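Local coordinates for hypoxanthine-guanine phosphoribosyltransferase (Leishmania tarentolae, PDB 1PZM), which probably converts hypoxanthine and guanine to IMP and GMP in purine salvage, transferring the 5-phosphoribosyl group of phosphoribosylpyrophosphate to the base with magnesium as cofactor, at residues Y60-L65 and L110-S115; D129-L134 and V163-D168; V153-P158 and P170-P175. One frame throughout, in Å; residues are numbered along the deposited sequence.

Interaction 1 of 3, residues Y60-L65 and L110-S115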
loop_
_atom_site.group_PDB
_atom_site.type_symbol
_atom_site.label_atom_id
_atom_site.label_comp_id
_atom_site.label_asym_id
_atom_site.label_seq_id
_atom_site.Cartn_x
_atom_site.Cartn_y
_atom_site.Cartn_z
ATOM N N TYR A 60 -14.677 5.075 -2.924
ATOM C CA TYR A 60 -13.439 4.829 -3.627
ATOM C C TYR A 60 -12.330 5.552 -2.923
ATOM O O TYR A 60 -12.358 6.794 -2.860
ATOM C CB TYR A 60 -13.525 5.339 -5.063
ATOM C CG TYR A 60 -14.241 4.384 -5.979
ATOM C CD1 TYR A 60 -15.647 4.334 -6.014
ATOM C CD2 TYR A 60 -13.513 3.537 -6.848
ATOM C CE1 TYR A 60 -16.296 3.439 -6.923
ATOM C CE2 TYR A 60 -14.157 2.648 -7.742
ATOM C CZ TYR A 60 -15.538 2.625 -7.755
ATOM O OH TYR A 60 -16.170 1.787 -8.599
ATOM N N LEU A 61 -11.337 4.798 -2.448
ATOM C CA LEU A 61 -10.144 5.436 -1.867
ATOM C C LEU A 61 -9.139 5.563 -3.008
ATOM O O LEU A 61 -8.771 4.541 -3.632
ATOM C CB LEU A 61 -9.568 4.585 -0.726
ATOM C CG LEU A 61 -10.463 4.371 0.525
ATOM C CD1 LEU A 61 -9.813 3.405 1.499
ATOM C CD2 LEU A 61 -10.786 5.690 1.209
ATOM N N LEU A 62 -8.733 6.804 -3.292
ATOM C CA LEU A 62 -7.743 7.117 -4.320
ATOM C C LEU A 62 -6.376 7.346 -3.669
ATOM O O LEU A 62 -6.087 8.465 -3.127
ATOM C CB LEU A 62 -8.207 8.330 -5.193
ATOM C CG LEU A 62 -9.167 7.916 -6.348
ATOM C CD1 LEU A 62 -10.346 6.908 -6.010
ATOM C CD2 LEU A 62 -9.766 9.155 -6.998
ATOM N N CYS A 63 -5.552 6.285 -3.697
ATOM C CA CYS A 63 -4.269 6.324 -2.994
ATOM C C CYS A 63 -3.182 7.081 -3.798
ATOM O O CYS A 63 -2.854 6.707 -4.923
ATOM C CB CYS A 63 -3.804 4.902 -2.650
ATOM S SG CYS A 63 -2.090 4.779 -2.145
ATOM N N VAL A 64 -2.664 8.174 -3.233
ATOM C CA VAL A 64 -1.667 8.959 -3.943
ATOM C C VAL A 64 -0.290 8.343 -3.689
ATOM O O VAL A 64 0.286 8.507 -2.630
ATOM C CB VAL A 64 -1.681 10.447 -3.564
ATOM C CG1 VAL A 64 -0.657 11.248 -4.455
ATOM C CG2 VAL A 64 -3.082 11.045 -3.749
ATOM N N LEU A 65 0.218 7.584 -4.656
ATOM C CA LEU A 65 1.538 6.991 -4.587
ATOM C C LEU A 65 2.699 8.019 -4.636
ATOM O O LEU A 65 2.578 9.046 -5.307
ATOM C CB LEU A 65 1.676 6.056 -5.794
ATOM C CG LEU A 65 0.750 4.844 -5.590
ATOM C CD1 LEU A 65 0.864 3.942 -6.785
ATOM C CD2 LEU A 65 1.079 4.047 -4.328
ATOM N N LEU A 110 -0.192 7.765 -13.433
ATOM C CA LEU A 110 -1.104 6.633 -13.211
ATOM C C LEU A 110 -2.478 7.183 -12.793
ATOM O O LEU A 110 -2.632 7.855 -11.753
ATOM C CB LEU A 110 -0.544 5.639 -12.188
ATOM C CG LEU A 110 -1.170 4.260 -12.071
ATOM C CD1 LEU A 110 -1.011 3.364 -13.306
ATOM C CD2 LEU A 110 -0.583 3.587 -10.857
ATOM N N ASP A 111 -3.452 6.942 -13.664
ATOM C CA ASP A 111 -4.792 7.414 -13.445
ATOM C C ASP A 111 -5.606 6.254 -12.911
ATOM O O ASP A 111 -5.117 5.121 -12.925
ATOM C CB ASP A 111 -5.358 7.933 -14.753
ATOM C CG ASP A 111 -6.537 8.840 -14.549
ATOM O OD1 ASP A 111 -6.969 9.037 -13.401
ATOM O OD2 ASP A 111 -7.111 9.400 -15.491
ATOM N N VAL A 112 -6.816 6.543 -12.407
ATOM C CA VAL A 112 -7.802 5.510 -12.049
ATOM C C VAL A 112 -8.063 4.496 -13.183
ATOM O O VAL A 112 -8.102 4.862 -14.371
ATOM C CB VAL A 112 -9.186 6.114 -11.638
ATOM C CG1 VAL A 112 -9.087 6.903 -10.324
ATOM C CG2 VAL A 112 -9.806 6.958 -12.758
ATOM N N ARG A 113 -8.260 3.237 -12.805
ATOM C CA ARG A 113 -8.598 2.177 -13.754
ATOM C C ARG A 113 -10.122 2.094 -13.937
ATOM O O ARG A 113 -10.603 1.966 -15.077
ATOM N N ASP A 114 -10.857 2.136 -12.810
ATOM C CA ASP A 114 -12.326 2.191 -12.785
ATOM C C ASP A 114 -12.759 3.600 -13.200
ATOM O O ASP A 114 -12.089 4.578 -12.825
ATOM C CB ASP A 114 -12.882 1.922 -11.361
ATOM C CG ASP A 114 -13.044 0.408 -11.022
ATOM O OD1 ASP A 114 -12.569 -0.451 -11.813
ATOM O OD2 ASP A 114 -13.641 -0.015 -9.986
ATOM N N SER A 115 -13.861 3.712 -13.959
ATOM C CA SER A 115 -14.544 5.009 -14.116
ATOM C C SER A 115 -15.042 5.466 -12.742
ATOM O O SER A 115 -15.589 4.666 -11.966
ATOM C CB SER A 115 -15.734 4.927 -15.066
ATOM O OG SER A 115 -16.300 6.212 -15.281
#

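Interaction 2 of 3, residues D129-L134 and V163-D168. With 5GP (guanosine-5'-monophosphate), chain C.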
loop_
_atom_site.group_PDB
_atom_site.type_symbol
_atom_site.label_atom_id
_atom_site.label_comp_id
_atom_site.label_asym_id
_atom_site.label_seq_id
_atom_site.Cartn_x
_atom_site.Cartn_y
_atom_site.Cartn_z
ATOM N N ASP A 129 1.585 19.988 2.303
ATOM C CA ASP A 129 2.384 21.093 2.759
ATOM C C ASP A 129 1.913 22.378 2.031
ATOM O O ASP A 129 1.019 23.071 2.537
ATOM C CB ASP A 129 3.867 20.703 2.576
ATOM C CG ASP A 129 4.832 21.774 3.042
ATOM O OD1 ASP A 129 4.449 22.654 3.855
ATOM O OD2 ASP A 129 6.021 21.787 2.656
ATOM N N SER A 130 2.415 22.676 0.815
ATOM C CA SER A 130 1.929 23.874 0.112
ATOM C C SER A 130 0.525 23.642 -0.430
ATOM O O SER A 130 -0.179 24.602 -0.723
ATOM C CB SER A 130 2.844 24.224 -1.086
ATOM O OG SER A 130 2.737 23.175 -2.079
ATOM N N ALA A 131 0.164 22.374 -0.610
ATOM C CA ALA A 131 -1.115 21.975 -1.226
ATOM C C ALA A 131 -1.159 22.158 -2.769
ATOM O O ALA A 131 -2.199 21.921 -3.395
ATOM C CB ALA A 131 -2.334 22.725 -0.539
ATOM N N ILE A 132 -0.049 22.546 -3.396
ATOM C CA ILE A 132 -0.074 22.655 -4.846
ATOM C C ILE A 132 -0.397 21.283 -5.461
ATOM O O ILE A 132 -1.240 21.167 -6.353
ATOM C CB ILE A 132 1.250 23.299 -5.349
ATOM C CG1 ILE A 132 1.263 24.776 -4.908
ATOM C CG2 ILE A 132 1.449 23.188 -6.920
ATOM C CD1 ILE A 132 2.579 25.434 -4.992
ATOM N N THR A 133 0.216 20.236 -4.935
ATOM C CA THR A 133 -0.004 18.891 -5.450
ATOM C C THR A 133 -1.475 18.449 -5.336
ATOM O O THR A 133 -2.095 17.987 -6.303
ATOM C CB THR A 133 0.879 17.914 -4.622
ATOM O OG1 THR A 133 2.256 18.296 -4.787
ATOM C CG2 THR A 133 0.767 16.478 -5.150
ATOM N N LEU A 134 -2.012 18.579 -4.138
ATOM C CA LEU A 134 -3.384 18.211 -3.874
ATOM C C LEU A 134 -4.321 19.025 -4.742
ATOM O O LEU A 134 -5.275 18.460 -5.278
ATOM C CB LEU A 134 -3.721 18.440 -2.412
ATOM C CG LEU A 134 -5.132 18.005 -1.963
ATOM C CD1 LEU A 134 -5.468 16.469 -2.312
ATOM C CD2 LEU A 134 -5.257 18.236 -0.498
ATOM N N VAL A 163 -1.411 27.637 -1.685
ATOM C CA VAL A 163 -2.738 27.819 -2.288
ATOM C C VAL A 163 -3.834 27.395 -1.288
ATOM O O VAL A 163 -3.521 26.825 -0.239
ATOM C CB VAL A 163 -2.883 27.064 -3.626
ATOM C CG1 VAL A 163 -1.975 27.675 -4.687
ATOM C CG2 VAL A 163 -2.625 25.501 -3.435
ATOM N N ASP A 164 -5.089 27.636 -1.644
ATOM C CA ASP A 164 -6.217 27.451 -0.749
ATOM C C ASP A 164 -7.047 26.230 -1.135
ATOM O O ASP A 164 -7.688 26.228 -2.205
ATOM C CB ASP A 164 -7.075 28.709 -0.775
ATOM C CG ASP A 164 -6.773 29.612 0.381
ATOM O OD1 ASP A 164 -6.627 29.058 1.503
ATOM O OD2 ASP A 164 -6.671 30.857 0.266
ATOM N N VAL A 165 -6.971 25.172 -0.330
ATOM C CA VAL A 165 -7.744 23.951 -0.613
ATOM C C VAL A 165 -8.566 23.433 0.563
ATOM O O VAL A 165 -8.163 23.536 1.758
ATOM C CB VAL A 165 -6.898 22.708 -1.166
ATOM C CG1 VAL A 165 -6.076 23.073 -2.384
ATOM C CG2 VAL A 165 -6.043 22.043 -0.065
ATOM N N LEU A 166 -9.699 22.820 0.198
ATOM C CA LEU A 166 -10.519 22.057 1.156
ATOM C C LEU A 166 -9.896 20.715 1.531
ATOM O O LEU A 166 -9.883 19.769 0.668
ATOM C CB LEU A 166 -11.953 21.867 0.610
ATOM C CG LEU A 166 -12.937 21.150 1.574
ATOM C CD1 LEU A 166 -13.299 22.053 2.779
ATOM C CD2 LEU A 166 -14.232 20.608 0.842
ATOM N N VAL A 167 -9.358 20.610 2.770
ATOM C CA VAL A 167 -9.013 19.246 3.349
ATOM C C VAL A 167 -10.113 18.780 4.288
ATOM O O VAL A 167 -10.294 19.325 5.386
ATOM C CB VAL A 167 -7.673 19.158 4.126
ATOM C CG1 VAL A 167 -7.527 17.798 4.821
ATOM C CG2 VAL A 167 -6.484 19.298 3.196
ATOM N N ASP A 168 -10.931 17.863 3.808
ATOM C CA ASP A 168 -12.134 17.498 4.585
ATOM C C ASP A 168 -11.747 16.740 5.848
ATOM O O ASP A 168 -12.356 16.964 6.900
ATOM C CB ASP A 168 -13.075 16.638 3.763
ATOM C CG ASP A 168 -13.362 17.259 2.432
ATOM O OD1 ASP A 168 -14.187 18.189 2.412
ATOM O OD2 ASP A 168 -12.774 16.938 1.393
HETATM P P 5GP C . 2.941 20.026 -1.465
HETATM O O1P 5GP C . 1.794 20.062 -0.516
HETATM O O2P 5GP C . 3.811 21.227 -1.358
HETATM O O3P 5GP C . 2.332 20.052 -2.817
HETATM O "O5'" 5GP C . 3.769 18.671 -1.230
HETATM C "C5'" 5GP C . 4.855 18.265 -2.073
HETATM C "C4'" 5GP C . 5.233 16.765 -1.883
HETATM O "O4'" 5GP C . 6.088 16.524 -0.756
HETATM C "C3'" 5GP C . 4.053 15.815 -1.701
HETATM O "O3'" 5GP C . 4.261 14.580 -2.391
HETATM C "C2'" 5GP C . 4.060 15.598 -0.196
HETATM O "O2'" 5GP C . 3.382 14.417 0.127
HETATM C "C1'" 5GP C . 5.548 15.613 0.185
HETATM N N9 5GP C . 5.797 16.159 1.553
HETATM C C8 5GP C . 5.617 17.459 2.063
HETATM N N7 5GP C . 6.106 17.516 3.378
HETATM C C5 5GP C . 6.803 16.337 3.530
HETATM C C6 5GP C . 7.498 15.806 4.624
HETATM O O6 5GP C . 7.545 16.429 5.731
HETATM N N1 5GP C . 8.118 14.563 4.505
HETATM C C2 5GP C . 8.055 13.871 3.293
HETATM N N2 5GP C . 8.661 12.697 3.132
HETATM N N3 5GP C . 7.361 14.383 2.233
HETATM C C4 5GP C . 6.747 15.615 2.365
#

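Interaction 3 of 3, residues V153-P158 and P170-P175. With 5GP (guanosine-5'-monophosphate), chain C.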
loop_
_atom_site.group_PDB
_atom_site.type_symbol
_atom_site.label_atom_id
_atom_site.label_comp_id
_atom_site.label_asym_id
_atom_site.label_seq_id
_atom_site.Cartn_x
_atom_site.Cartn_y
_atom_site.Cartn_z
ATOM N N VAL A 153 -6.172 13.354 4.776
ATOM C CA VAL A 153 -4.717 13.558 4.815
ATOM C C VAL A 153 -4.238 13.146 6.203
ATOM O O VAL A 153 -4.805 13.639 7.212
ATOM C CB VAL A 153 -4.400 15.129 4.600
ATOM C CG1 VAL A 153 -2.902 15.448 4.777
ATOM C CG2 VAL A 153 -4.855 15.609 3.196
ATOM N N LEU A 154 -3.160 12.366 6.297
ATOM C CA LEU A 154 -2.734 11.933 7.650
ATOM C C LEU A 154 -2.117 13.106 8.383
ATOM O O LEU A 154 -2.488 13.412 9.537
ATOM C CB LEU A 154 -1.753 10.713 7.612
ATOM C CG LEU A 154 -1.212 10.216 8.968
ATOM C CD1 LEU A 154 -2.328 9.824 9.969
ATOM C CD2 LEU A 154 -0.206 9.044 8.730
ATOM N N LEU A 155 -1.199 13.799 7.688
ATOM C CA LEU A 155 -0.446 14.883 8.298
ATOM C C LEU A 155 -0.696 16.138 7.513
ATOM O O LEU A 155 -0.308 16.265 6.363
ATOM C CB LEU A 155 1.053 14.569 8.296
ATOM C CG LEU A 155 1.498 13.329 9.041
ATOM C CD1 LEU A 155 3.008 13.256 8.903
ATOM C CD2 LEU A 155 1.062 13.471 10.539
ATOM N N ASP A 156 -1.331 17.115 8.149
ATOM C CA ASP A 156 -1.572 18.403 7.466
ATOM C C ASP A 156 -0.602 19.404 8.031
ATOM O O ASP A 156 -0.562 19.590 9.273
ATOM C CB ASP A 156 -3.030 18.850 7.730
ATOM C CG ASP A 156 -3.502 19.892 6.745
ATOM O OD1 ASP A 156 -4.540 20.551 7.013
ATOM O OD2 ASP A 156 -2.877 20.090 5.667
ATOM N N LYS A 157 0.119 20.119 7.149
ATOM C CA LYS A 157 0.967 21.247 7.555
ATOM C C LYS A 157 0.402 22.564 7.028
ATOM O O LYS A 157 0.968 23.167 6.067
ATOM C CB LYS A 157 2.451 21.041 7.101
ATOM C CG LYS A 157 3.073 19.714 7.649
ATOM C CD LYS A 157 4.628 19.585 7.401
ATOM C CE LYS A 157 4.927 19.446 5.996
ATOM N NZ LYS A 157 6.330 18.832 5.655
ATOM N N PRO A 158 -0.676 23.067 7.662
ATOM C CA PRO A 158 -1.363 24.259 7.131
ATOM C C PRO A 158 -0.503 25.529 7.159
ATOM O O PRO A 158 -0.733 26.494 6.365
ATOM C CB PRO A 158 -2.641 24.373 8.002
ATOM C CG PRO A 158 -2.339 23.617 9.325
ATOM C CD PRO A 158 -1.313 22.565 8.903
ATOM N N PRO A 170 -8.395 16.154 7.895
ATOM C CA PRO A 170 -6.983 16.239 8.221
ATOM C C PRO A 170 -6.845 15.520 9.571
ATOM O O PRO A 170 -7.285 16.056 10.614
ATOM C CB PRO A 170 -6.760 17.724 8.397
ATOM C CG PRO A 170 -8.131 18.325 8.820
ATOM C CD PRO A 170 -9.169 17.268 8.473
ATOM N N VAL A 171 -6.206 14.362 9.568
ATOM C CA VAL A 171 -6.224 13.513 10.767
ATOM C C VAL A 171 -5.385 14.125 11.859
ATOM O O VAL A 171 -5.808 14.249 13.003
ATOM C CB VAL A 171 -5.715 12.099 10.426
ATOM C CG1 VAL A 171 -5.804 11.222 11.657
ATOM C CG2 VAL A 171 -6.585 11.489 9.336
ATOM N N ILE A 172 -4.174 14.525 11.503
ATOM C CA ILE A 172 -3.295 15.164 12.488
ATOM C C ILE A 172 -2.732 16.442 11.907
ATOM O O ILE A 172 -2.276 16.420 10.760
ATOM C CB ILE A 172 -2.129 14.225 12.836
ATOM C CG1 ILE A 172 -2.664 12.828 13.193
ATOM C CG2 ILE A 172 -1.263 14.843 13.953
ATOM C CD1 ILE A 172 -1.539 11.795 13.466
ATOM N N THR A 173 -2.751 17.539 12.681
ATOM C CA THR A 173 -2.235 18.834 12.203
ATOM C C THR A 173 -0.900 19.068 12.881
ATOM O O THR A 173 -0.822 18.951 14.088
ATOM C CB THR A 173 -3.246 19.941 12.556
ATOM O OG1 THR A 173 -4.422 19.733 11.764
ATOM C CG2 THR A 173 -2.748 21.388 12.113
ATOM N N ILE A 174 0.162 19.375 12.121
ATOM C CA ILE A 174 1.500 19.472 12.731
ATOM C C ILE A 174 2.206 20.688 12.215
ATOM O O ILE A 174 1.842 21.219 11.166
ATOM C CB ILE A 174 2.412 18.267 12.372
ATOM C CG1 ILE A 174 2.645 18.236 10.851
ATOM C CG2 ILE A 174 1.840 16.947 12.901
ATOM C CD1 ILE A 174 3.648 17.145 10.342
ATOM N N PRO A 175 3.227 21.143 12.928
ATOM C CA PRO A 175 3.976 22.309 12.437
ATOM C C PRO A 175 4.883 21.918 11.279
ATOM O O PRO A 175 4.945 20.743 10.854
ATOM C CB PRO A 175 4.730 22.830 13.678
ATOM C CG PRO A 175 4.760 21.698 14.641
ATOM C CD PRO A 175 3.745 20.620 14.206
HETATM P P 5GP C . 2.941 20.026 -1.465
HETATM O O1P 5GP C . 1.794 20.062 -0.516
HETATM O O2P 5GP C . 3.811 21.227 -1.358
HETATM O O3P 5GP C . 2.332 20.052 -2.817
HETATM O "O5'" 5GP C . 3.769 18.671 -1.230
HETATM C "C5'" 5GP C . 4.855 18.265 -2.073
HETATM C "C4'" 5GP C . 5.233 16.765 -1.883
HETATM O "O4'" 5GP C . 6.088 16.524 -0.756
HETATM C "C3'" 5GP C . 4.053 15.815 -1.701
HETATM O "O3'" 5GP C . 4.261 14.580 -2.391
HETATM C "C2'" 5GP C . 4.060 15.598 -0.196
HETATM O "O2'" 5GP C . 3.382 14.417 0.127
HETATM C "C1'" 5GP C . 5.548 15.613 0.185
HETATM N N9 5GP C . 5.797 16.159 1.553
HETATM C C8 5GP C . 5.617 17.459 2.063
HETATM N N7 5GP C . 6.106 17.516 3.378
HETATM C C5 5GP C . 6.803 16.337 3.530
HETATM C C6 5GP C . 7.498 15.806 4.624
HETATM O O6 5GP C . 7.545 16.429 5.731
HETATM N N1 5GP C . 8.118 14.563 4.505
HETATM C C2 5GP C . 8.055 13.871 3.293
HETATM N N2 5GP C . 8.661 12.697 3.132
HETATM N N3 5GP C . 7.361 14.383 2.233
HETATM C C4 5GP C . 6.747 15.615 2.365
HETATM O O HOH W 1 -5.167 21.171 9.688
#

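Interaction 1 of 3, residues Y60-L65 and L110-S115
Tyr60 and Leu62 of strand 59-64, in the parallel sheet of the phosphoribosyltransferase fold, point onto the loop segment 110-115, as does Leu65 just after them. The two segments run nearly antiparallel, 172° apart. Their nearest CA atoms, those of Leu62 and Val112, are 7.9 Å apart, so side chains alone bridge the gap between the two segments and the backbones do not pair.

At one end Asp114 meets the edge of the Tyr60 ring. Its OD2 lies in the ring plane, 3.5 Å from Tyr60 CE2. Tyr60 OH is 3.4 Å from Asp114 OD2, at most a weak hydrogen bond. The carboxylate and ring planes stand 70° apart.

In the middle, Val112 CG1 is 4.1 Å from Leu62 CD2. Val112 CG1 is anti to the carbonyl carbon of its own residue (chi1 -67°), and this brings it up to the leucine branch. At the far end Leu65 CD1 and Leu110 CD2 touch loosely at 4.3 Å.

The loop lies between strands 86-91 and 120-125. It follows an unmodelled part of the chain, consistent with the flexible loop of type I phosphoribosyltransferases. Asp111 OD1 accepts a hydrogen bond from Val112 N at 2.7 Å, met from above the carboxylate plane. Asp111 OD2 makes a salt bridge with Lys144. Glu89 accepts from Arg113 N and, weakly, from Asp114 N. Phe90 of the second subunit packs on Leu65, and Met108 of that subunit on Leu110.

Interaction 2 of 3, residues D129-L134 and V163-D168
The loop that holds the phosphate of GMP packs its Ala131, with Leu134 of the following helix, on Val163 and Val165. This is the compact part of the contact. Ala131 CB reaches two valine methyls: Val165 CG2 at 3.8 Å and Val163 CG2 at 4.0 Å. Val163 CG2 also rests on the backbone of Ala131, 3.6 Å from its O. Leu134 reaches farther along segment 163-168. Its CG is anti to the backbone N (chi1 -176°), and this carries CD2 to Val165 CG2, the methyl that Ala131 also touches, and to Val167 CG2. Val165 CG2 is 3.9 Å from Leu134 CD2. Val167 CG2 is 4.0 Å from Leu134 CD2, and these two side chains cross at about a right angle.

Polar and solvent-side contacts are looser. The bond from Val163 N to Ser130 O is weak, at 3.4 Å. Exposed Ile132 touches Val163 at the rim, CG1 to CG2 at 4.2 Å. The side chains of Asp164 and Leu166 turn away from segment 129-134.

Segment 129-134 belongs to the phosphoribosylpyrophosphate-binding motif of the family. Ser130 OG accepts from Ile132 N, an ST turn, and Ala131 is the N-cap residue of the helix. The backbone N atoms of Asp129 and Ala131 both donate to O1P of GMP, that of Ser130 to O2P. Thr133 grips O3P twice, with its backbone N and with OG1 at 2.6 Å. The helix start may add a favourable field for the phosphate. The modelled distance from Ser130 OG to O2P is too short to be trusted.

Helix 132-142 carries Leu134 onto Leu123 of strand 120-125 and Thr151 of strand 148-156. The opposing loop leads from strand 148-156 to strand 169-173.

Interaction 3 of 3, residues V153-P158 and P170-P175
Leu154 and Ile172 lie side by side and point the same way, as do Leu155 and Ile172, across two parallel strands in register. Leu154 CD1 touches Ile172 CD1 at 4.1 Å. Leu155 CD2 rests on Ile172 CB at 4.0 Å. Both strands kink together, at Leu154 and Val171, so the pairing survives the corner.

Lys157 and Ile174 are set obliquely to each other. With chi1 at 63°, Ile174 CG1 lies between its backbone N and carbonyl carbon, a placement that brings it within 3.6 Å of Lys157 CG. Beyond this touch the lysine chain bends at chi3 (-68°) and its end leaves the strand pair for GMP. On the face shared by Asp156 and Thr173, a water joins Asp156 OD1 to Thr173 OG1. Asp156 OD2 makes a salt bridge with Arg161. Pro158 CG touches Thr173 CG2 at 3.6 Å, the two side chains set obliquely.

The backbone ladder holds these positions. Val171 N donates to Val153 O and Ile172 N to Leu154 O. Farther on, Asp156 N donates to Ile172 O and Ile174 N to Asp156 O. Strand 169-173 thus extends the parallel sheet beyond strand 148-156, and helix 30-48 packs on Val171.

Lys157 NZ donates to N7 of GMP at 2.6 Å and to O6 at 2.7 Å. It is also hydrogen-bonded to Ala177 O. Two acceptors on one edge of the base are therefore read by a single amine, a pattern that suits a 6-oxopurine such as guanine or hypoxanthine.

Overall arrangement
All three contacts lie within the phosphoribosyltransferase domain. Interaction 1 closes along the chain before the other two open. The segments of interactions 2 and 3 alternate: helix 132-142 leads on to strand 148-156, and the loop 163-168 to strand 169-173. Interactions 1 and 3 reach the same parallel sheet on opposite sides of the chain's centre, with centres about 22 Å apart. Interaction 2 lies about 18 Å from interaction 1 and about 11 Å from interaction 3, centre to centre. Interactions 2 and 3 touch, through Asp129 with Lys157 and Val167 with Val153. Segment 129-134 holds the phosphate of GMP and Lys157 of 153-158 the base. Interaction 1 touches neither of the others and packs against the second subunit.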